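Local atomic coordinates of tyrosine-protein phosphatase non-receptor type 18 (Homo sapiens, PDB entry 2OC3), a protein that catalyses the removal of phosphate from phosphotyrosine in proteins, including autophosphorylated tyrosine kinases, through its classical tyrosine-phosphatase catalytic domain. Residues Lys67-Tyr72 / Cys233-Gly238; Ile106-Pro111 / Leu117-Leu122; Leu269-Arg272 / Ala277-Gln280. All blocks are in the same frame, centred on the assembly; numbering follows the deposited sequence. Where two conformers were deposited one is given.

How the contacts relate
Contact 1 lies between the other two and touches both. Its 233-238 segment is most of the P-loop, with the predicted nucleophile Cys233. Contact 2 lies on one flank, its centre about 12 Å from that of contact 1. There Gly110 N is 2.9 Å from Ser234 O, a probable hydrogen bond that ties the loop after strand 103-108 to the P-loop. Contact 3 is about 11 Å from contact 1, centre to centre. It brings Gln280 CB to 3.7 Å from Gly238 CA, and the Gln280 side chain to about 7 Å from that of Cys233. Contacts 2 and 3 do not touch; their nearest atoms are about 7 Å apart.

Contact 1 of 3, residues Lys67-Tyr72 / Cys233-Gly238; sequences KDVLPY and CSAGCG
Val69 packs against Ala235 and Cys237, where the phosphotyrosine-recognition loop faces the phosphate-binding P-loop of the tyrosine-phosphatase fold. The P-loop links strand 229-232 to helix 238-254 and carries Cys233, the predicted phosphocysteine nucleophile. Residues 233-238 are probably part of the substrate site, as in related phosphatases.

The contact is small and apolar. Both methyl branches of Val69 take part. CG1 does the closer touching, with Val69 CG1 3.5 Å from Cys237 SG. The other branch reaches the same sulfur more loosely, Val69 CG2 lying 4.0 Å from Cys237 SG. It also meets the one side-chain carbon of Ala235, with Val69 CG2 4.2 Å from Ala235 CB. The Val69 side chain therefore sits in the fork between Ala235 and Cys237. Cys237 SG lies anti to its carbonyl carbon (chi1 -59°), which places the sulfur beside the Val69 methyls. All three side chains set out toward the other segment. In relatives the residues equivalent to these line the phosphotyrosine pocket, which is consistent with their placement here.

No hydrogen bond joins the two segments; Val69 CG1 merely rests 3.8 Å from Ala235 O. That oxygen is bonded to Arg275 NH2, and Gly236 O to Arg275 NE. On the other loop, Val69 O accepts a bond from Asn92 ND2. Tyr66 OH is hydrogen-bonded to Ser234 OG, so the recognition loop has a polar tie to the P-loop just before this apolar one.

Gly236 has a positive phi of 83°, a conformation in which a side chain would press on Ala235 O. The nucleophile stays well apart from Val69: Cys233 SG is 8.8 Å from Val69 CG1.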
# COMPACT_ATOMS: atom_id res chain seq x y z
N LYS A 67 -2.70 -17.36 -4.54
CA LYS A 67 -1.87 -18.43 -3.96
C LYS A 67 -0.37 -18.11 -3.97
O LYS A 67 0.39 -18.66 -3.16
CB LYS A 67 -2.13 -19.75 -4.71
CG LYS A 67 -3.56 -20.26 -4.58
CD LYS A 67 -3.72 -21.63 -5.28
N ASP A 68 0.06 -17.26 -4.90
CA ASP A 68 1.47 -16.96 -5.04
C ASP A 68 1.89 -15.68 -4.33
O ASP A 68 3.01 -15.22 -4.53
CB ASP A 68 1.90 -16.93 -6.52
CG ASP A 68 1.24 -15.84 -7.34
OD1 ASP A 68 0.13 -15.38 -6.99
OD2 ASP A 68 1.81 -15.44 -8.39
N VAL A 69 0.98 -15.09 -3.53
CA VAL A 69 1.31 -13.90 -2.76
C VAL A 69 1.04 -14.17 -1.28
O VAL A 69 -0.08 -14.17 -0.82
CB VAL A 69 0.54 -12.64 -3.21
CG1 VAL A 69 0.95 -11.49 -2.36
CG2 VAL A 69 0.85 -12.34 -4.69
N LEU A 70 2.12 -14.47 -0.56
CA LEU A 70 2.07 -14.70 0.88
C LEU A 70 2.95 -13.68 1.59
O LEU A 70 4.06 -13.43 1.14
CB LEU A 70 2.60 -16.10 1.18
CG LEU A 70 1.86 -17.27 0.50
CD1 LEU A 70 2.61 -18.60 0.77
CD2 LEU A 70 0.44 -17.31 0.93
N PRO A 71 2.50 -13.17 2.73
CA PRO A 71 3.29 -12.16 3.41
C PRO A 71 4.53 -12.80 4.01
O PRO A 71 4.49 -13.91 4.55
CB PRO A 71 2.33 -11.69 4.53
CG PRO A 71 1.52 -12.88 4.84
CD PRO A 71 1.28 -13.52 3.49
N TYR A 72 5.64 -12.10 3.98
CA TYR A 72 6.85 -12.65 4.61
C TYR A 72 6.63 -12.62 6.11
O TYR A 72 6.15 -11.64 6.66
CB TYR A 72 8.05 -11.79 4.29
CG TYR A 72 8.39 -11.75 2.80
CD1 TYR A 72 8.33 -12.91 2.05
CD2 TYR A 72 8.79 -10.57 2.16
CE1 TYR A 72 8.66 -12.94 0.71
CE2 TYR A 72 9.13 -10.60 0.78
CZ TYR A 72 9.06 -11.80 0.09
OH TYR A 72 9.34 -11.93 -1.29
N CYS A 233 -3.67 -2.64 -3.08
CA CYS A 233 -4.22 -2.77 -4.41
C CYS A 233 -5.00 -4.07 -4.36
O CYS A 233 -5.77 -4.26 -3.40
CB CYS A 233 -3.15 -2.62 -5.46
SG CYS A 233 -1.69 -3.68 -5.31
N SER A 234 -4.95 -4.90 -5.39
CA SER A 234 -5.59 -6.20 -5.27
C SER A 234 -4.67 -7.19 -4.53
O SER A 234 -5.05 -7.71 -3.50
CB SER A 234 -5.98 -6.73 -6.64
OG SER A 234 -6.67 -7.97 -6.57
N ALA A 235 -3.49 -7.46 -5.06
CA ALA A 235 -2.54 -8.33 -4.35
C ALA A 235 -1.77 -7.66 -3.25
O ALA A 235 -1.26 -8.34 -2.36
CB ALA A 235 -1.56 -9.00 -5.33
N GLY A 236 -1.65 -6.34 -3.33
CA GLY A 236 -0.82 -5.60 -2.36
C GLY A 236 0.66 -5.57 -2.67
O GLY A 236 1.45 -5.39 -1.75
N CYS A 237 1.01 -5.67 -3.96
CA CYS A 237 2.39 -5.81 -4.40
C CYS A 237 2.87 -4.68 -5.34
O CYS A 237 3.67 -3.83 -4.95
CB CYS A 237 2.56 -7.19 -5.06
SG CYS A 237 2.16 -8.58 -3.96
N GLY A 238 2.43 -4.70 -6.57
CA GLY A 238 2.98 -3.86 -7.57
C GLY A 238 2.62 -2.41 -7.42
O GLY A 238 3.48 -1.53 -7.19

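Contact 2 of 3, residues Ile106-Pro111 / Leu117-Leu122; sequences IATQGP and LDFWRL
In both Phe119 and Leu122, CG lies anti to the backbone N (chi1 180° in Phe119), and this sends the ring toward Pro111 and Thr108 and the leucine methyls toward Ile106. The motif is a strand, a short loop and a helix of the tyrosine-phosphatase fold. Strand 103-108 belongs to the central mixed sheet. Helix 116-125 runs back along it nearly antiparallel: the directions of the short segments differ by 173°, and their axes pass 11.6 Å apart.

Aliphatic packing joins the strand to the later turn of the helix segment. Ile106 and Leu122 run past one another in opposite senses. Ile106 CG2 is 3.7 Å from Leu122 CD1, and Ile106 CD1 is 3.8 Å from Leu122 CD2, so two branches meet two.

The aromatic part lies nearer the loop. Pro111 CG sits over one face of the Phe119 ring, 4.3 Å from its centroid and 26° off the ring normal, a CH-pi contact. Thr108 takes the ring's edge instead, with its methyl CG2 4.2 Å from Phe119 CE1. Thr108 is buried, and its OG1 is hydrogen-bonded to Asn92 O. The ring of Tyr148 also meets that of Phe119.

The helix holds a polar pair of its own. Arg121 NH1 makes a salt bridge to Asp118 OD1 at 2.8 Å, one turn apart. The carboxylate oxygen lies in the guanidinium plane, whereas NH1 approaches OD1 from above the carboxylate plane.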
# COMPACT_ATOMS: atom_id res chain seq x y z
N ILE A 106 1.58 0.18 5.97
CA ILE A 106 1.10 -1.21 5.98
C ILE A 106 0.66 -1.49 4.57
O ILE A 106 -0.22 -0.77 4.08
CB ILE A 106 -0.10 -1.42 6.90
CG1 ILE A 106 0.37 -1.24 8.34
CG2 ILE A 106 -0.66 -2.88 6.66
CD1 ILE A 106 -0.70 -1.27 9.38
N ALA A 107 1.31 -2.43 3.90
CA ALA A 107 1.00 -2.86 2.52
C ALA A 107 0.19 -4.14 2.63
O ALA A 107 0.65 -5.13 3.18
CB ALA A 107 2.29 -3.12 1.75
N THR A 108 -1.03 -4.13 2.15
CA THR A 108 -1.90 -5.28 2.31
C THR A 108 -2.69 -5.55 1.03
O THR A 108 -2.64 -4.76 0.08
CB THR A 108 -2.80 -5.09 3.58
OG1 THR A 108 -3.53 -6.30 3.95
CG2 THR A 108 -3.84 -3.96 3.41
N GLN A 109 -3.38 -6.69 0.99
CA GLN A 109 -4.19 -7.01 -0.20
C GLN A 109 -5.58 -6.36 -0.12
O GLN A 109 -6.06 -5.93 0.92
CB GLN A 109 -4.35 -8.53 -0.27
CG GLN A 109 -5.27 -9.14 0.75
CD GLN A 109 -5.42 -10.65 0.66
OE1 GLN A 109 -4.66 -11.35 -0.01
NE2 GLN A 109 -6.40 -11.15 1.41
N GLY A 110 -6.29 -6.37 -1.25
CA GLY A 110 -7.69 -5.95 -1.25
C GLY A 110 -8.48 -7.04 -0.52
O GLY A 110 -8.40 -8.22 -0.87
N PRO A 111 -9.25 -6.65 0.52
CA PRO A 111 -9.91 -7.67 1.32
C PRO A 111 -10.93 -8.52 0.55
O PRO A 111 -11.54 -8.05 -0.43
CB PRO A 111 -10.55 -6.88 2.44
CG PRO A 111 -10.67 -5.53 1.93
CD PRO A 111 -9.49 -5.30 1.05
N LEU A 117 -13.60 -8.05 7.91
CA LEU A 117 -13.49 -7.78 9.34
C LEU A 117 -12.00 -7.63 9.71
O LEU A 117 -11.62 -6.74 10.53
CB LEU A 117 -14.19 -8.89 10.18
CG LEU A 117 -13.97 -8.82 11.68
CD1 LEU A 117 -14.44 -7.49 12.23
CD2 LEU A 117 -14.75 -9.96 12.35
N ASP A 118 -11.15 -8.50 9.17
CA ASP A 118 -9.72 -8.41 9.47
C ASP A 118 -9.07 -7.11 8.98
O ASP A 118 -8.21 -6.52 9.63
CB ASP A 118 -8.99 -9.63 8.93
CG ASP A 118 -9.45 -10.93 9.59
OD1 ASP A 118 -9.90 -10.89 10.77
OD2 ASP A 118 -9.33 -11.98 8.91
N PHE A 119 -9.49 -6.67 7.79
CA PHE A 119 -9.05 -5.39 7.27
C PHE A 119 -9.38 -4.24 8.23
O PHE A 119 -8.53 -3.41 8.54
CB PHE A 119 -9.69 -5.15 5.89
CG PHE A 119 -9.31 -3.87 5.28
CD1 PHE A 119 -8.17 -3.79 4.49
CD2 PHE A 119 -10.12 -2.76 5.40
CE1 PHE A 119 -7.83 -2.59 3.85
CE2 PHE A 119 -9.77 -1.56 4.80
CZ PHE A 119 -8.62 -1.48 4.05
N TRP A 120 -10.60 -4.23 8.75
CA TRP A 120 -10.95 -3.16 9.74
C TRP A 120 -10.25 -3.34 11.07
O TRP A 120 -9.87 -2.37 11.70
CB TRP A 120 -12.47 -3.01 9.87
CG TRP A 120 -13.06 -2.32 8.67
CD1 TRP A 120 -13.88 -2.86 7.73
CD2 TRP A 120 -12.81 -0.97 8.28
NE1 TRP A 120 -14.15 -1.93 6.76
CE2 TRP A 120 -13.54 -0.75 7.08
CE3 TRP A 120 -12.09 0.09 8.81
CZ2 TRP A 120 -13.53 0.49 6.41
CZ3 TRP A 120 -12.11 1.32 8.15
CH2 TRP A 120 -12.81 1.48 6.95
N ARG A 121 -10.01 -4.58 11.51
CA ARG A 121 -9.18 -4.78 12.71
C ARG A 121 -7.78 -4.15 12.54
O ARG A 121 -7.22 -3.53 13.46
CB ARG A 121 -9.02 -6.27 13.02
CG ARG A 121 -10.27 -6.96 13.57
CD ARG A 121 -10.15 -8.52 13.51
NE ARG A 121 -9.12 -8.98 14.41
CZ ARG A 121 -8.34 -10.06 14.24
NH1 ARG A 121 -8.41 -10.86 13.18
NH2 ARG A 121 -7.49 -10.33 15.20
N LEU A 122 -7.22 -4.33 11.34
CA LEU A 122 -5.91 -3.76 11.00
C LEU A 122 -5.99 -2.24 11.09
O LEU A 122 -5.20 -1.61 11.80
CB LEU A 122 -5.46 -4.22 9.59
CG LEU A 122 -4.15 -3.70 9.02
CD1 LEU A 122 -3.72 -4.61 7.86
CD2 LEU A 122 -4.26 -2.28 8.48

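Contact 3 of 3, residues Leu269-Arg272 / Ala277-Gln280; sequences LKMR and AAVQ
Arg272 lays one face of its guanidinium over Ala277 CA and turns the edge of the group to the carbonyls of Ala278 and Val279. The chain bends at chi2, and this brings NE round to both oxygens. Arg272 NH2 bonds to Val279 O at 2.8 Å and fairly straight, 162° at the hydrogen, in the carbonyl plane. Arg272 NE splits its hydrogen between Ala278 O at 2.9 Å and Val279 O at 3.2 Å, and stands above both carbonyl planes. Val279 O is thus gripped side-on by two nitrogens.

Gln38 OE1 of helix 29-47 also bonds to NH2. Met271 O lies 3.9 Å from Ala278 CB. A water donates to Arg272 O at 2.6 Å and accepts only weakly from Ala277 N.

This joins helix 264-272 to the Q-loop, whose Gln280 probably binds substrate, as in relatives. Val279 has a positive phi (67°), unusual for a beta-branched residue. Three hydrogen bonds to two successive carbonyls would help hold that backbone shape, and the arginine's charge would probably polarise both oxygens just before Gln280.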
# COMPACT_ATOMS: atom_id res chain seq x y z
N LEU A 269 14.64 -2.12 -3.91
CA LEU A 269 15.14 -3.41 -3.41
C LEU A 269 14.81 -3.58 -1.95
O LEU A 269 14.37 -4.65 -1.51
CB LEU A 269 16.65 -3.54 -3.60
CG LEU A 269 17.28 -4.88 -3.25
CD1 LEU A 269 16.53 -6.04 -3.93
CD2 LEU A 269 18.77 -4.83 -3.65
N LYS A 270 15.02 -2.54 -1.16
CA LYS A 270 14.66 -2.62 0.27
C LYS A 270 13.17 -2.90 0.52
O LYS A 270 12.83 -3.66 1.40
CB LYS A 270 15.13 -1.36 1.01
CG LYS A 270 16.63 -1.21 1.19
CD LYS A 270 16.98 -0.18 2.28
N MET A 271 12.29 -2.29 -0.27
CA MET A 271 10.85 -2.50 -0.23
C MET A 271 10.52 -3.98 -0.52
O MET A 271 9.67 -4.60 0.13
CB MET A 271 10.18 -1.59 -1.27
CG MET A 271 10.28 -0.07 -0.96
SD MET A 271 8.73 0.62 -0.36
CE MET A 271 7.68 -0.19 -1.54
N ARG A 272 11.20 -4.51 -1.54
CA ARG A 272 11.00 -5.93 -1.92
C ARG A 272 11.33 -6.95 -0.81
O ARG A 272 10.86 -8.11 -0.85
CB ARG A 272 11.86 -6.29 -3.13
CG ARG A 272 11.30 -5.83 -4.41
CD ARG A 272 10.34 -6.83 -4.99
NE ARG A 272 10.07 -6.53 -6.39
CZ ARG A 272 10.39 -7.29 -7.42
NH1 ARG A 272 11.06 -8.44 -7.30
NH2 ARG A 272 10.03 -6.88 -8.61
N ALA A 277 7.14 -8.74 -3.94
CA ALA A 277 6.92 -8.17 -5.27
C ALA A 277 6.58 -6.70 -5.26
O ALA A 277 5.94 -6.20 -6.21
CB ALA A 277 5.84 -8.96 -6.00
N ALA A 278 7.02 -5.96 -4.22
CA ALA A 278 6.81 -4.51 -4.19
C ALA A 278 7.50 -3.93 -5.45
O ALA A 278 8.69 -4.08 -5.65
CB ALA A 278 7.39 -3.89 -2.91
N VAL A 279 6.70 -3.30 -6.28
CA VAL A 279 7.06 -2.83 -7.61
C VAL A 279 7.31 -4.09 -8.45
O VAL A 279 8.40 -4.67 -8.44
CB VAL A 279 8.25 -1.85 -7.65
CG1 VAL A 279 8.41 -1.34 -9.07
CG2 VAL A 279 8.04 -0.71 -6.69
N GLN A 280 6.29 -4.55 -9.16
CA GLN A 280 6.26 -5.87 -9.71
C GLN A 280 6.81 -5.94 -11.13
O GLN A 280 7.39 -6.96 -11.53
CB GLN A 280 4.82 -6.36 -9.66
CG GLN A 280 4.65 -7.82 -9.91
CD GLN A 280 3.38 -8.32 -9.26
OE1 GLN A 280 2.44 -7.55 -9.02
NE2 GLN A 280 3.35 -9.60 -8.94
O HOH W 1 10.09 -9.76 -2.70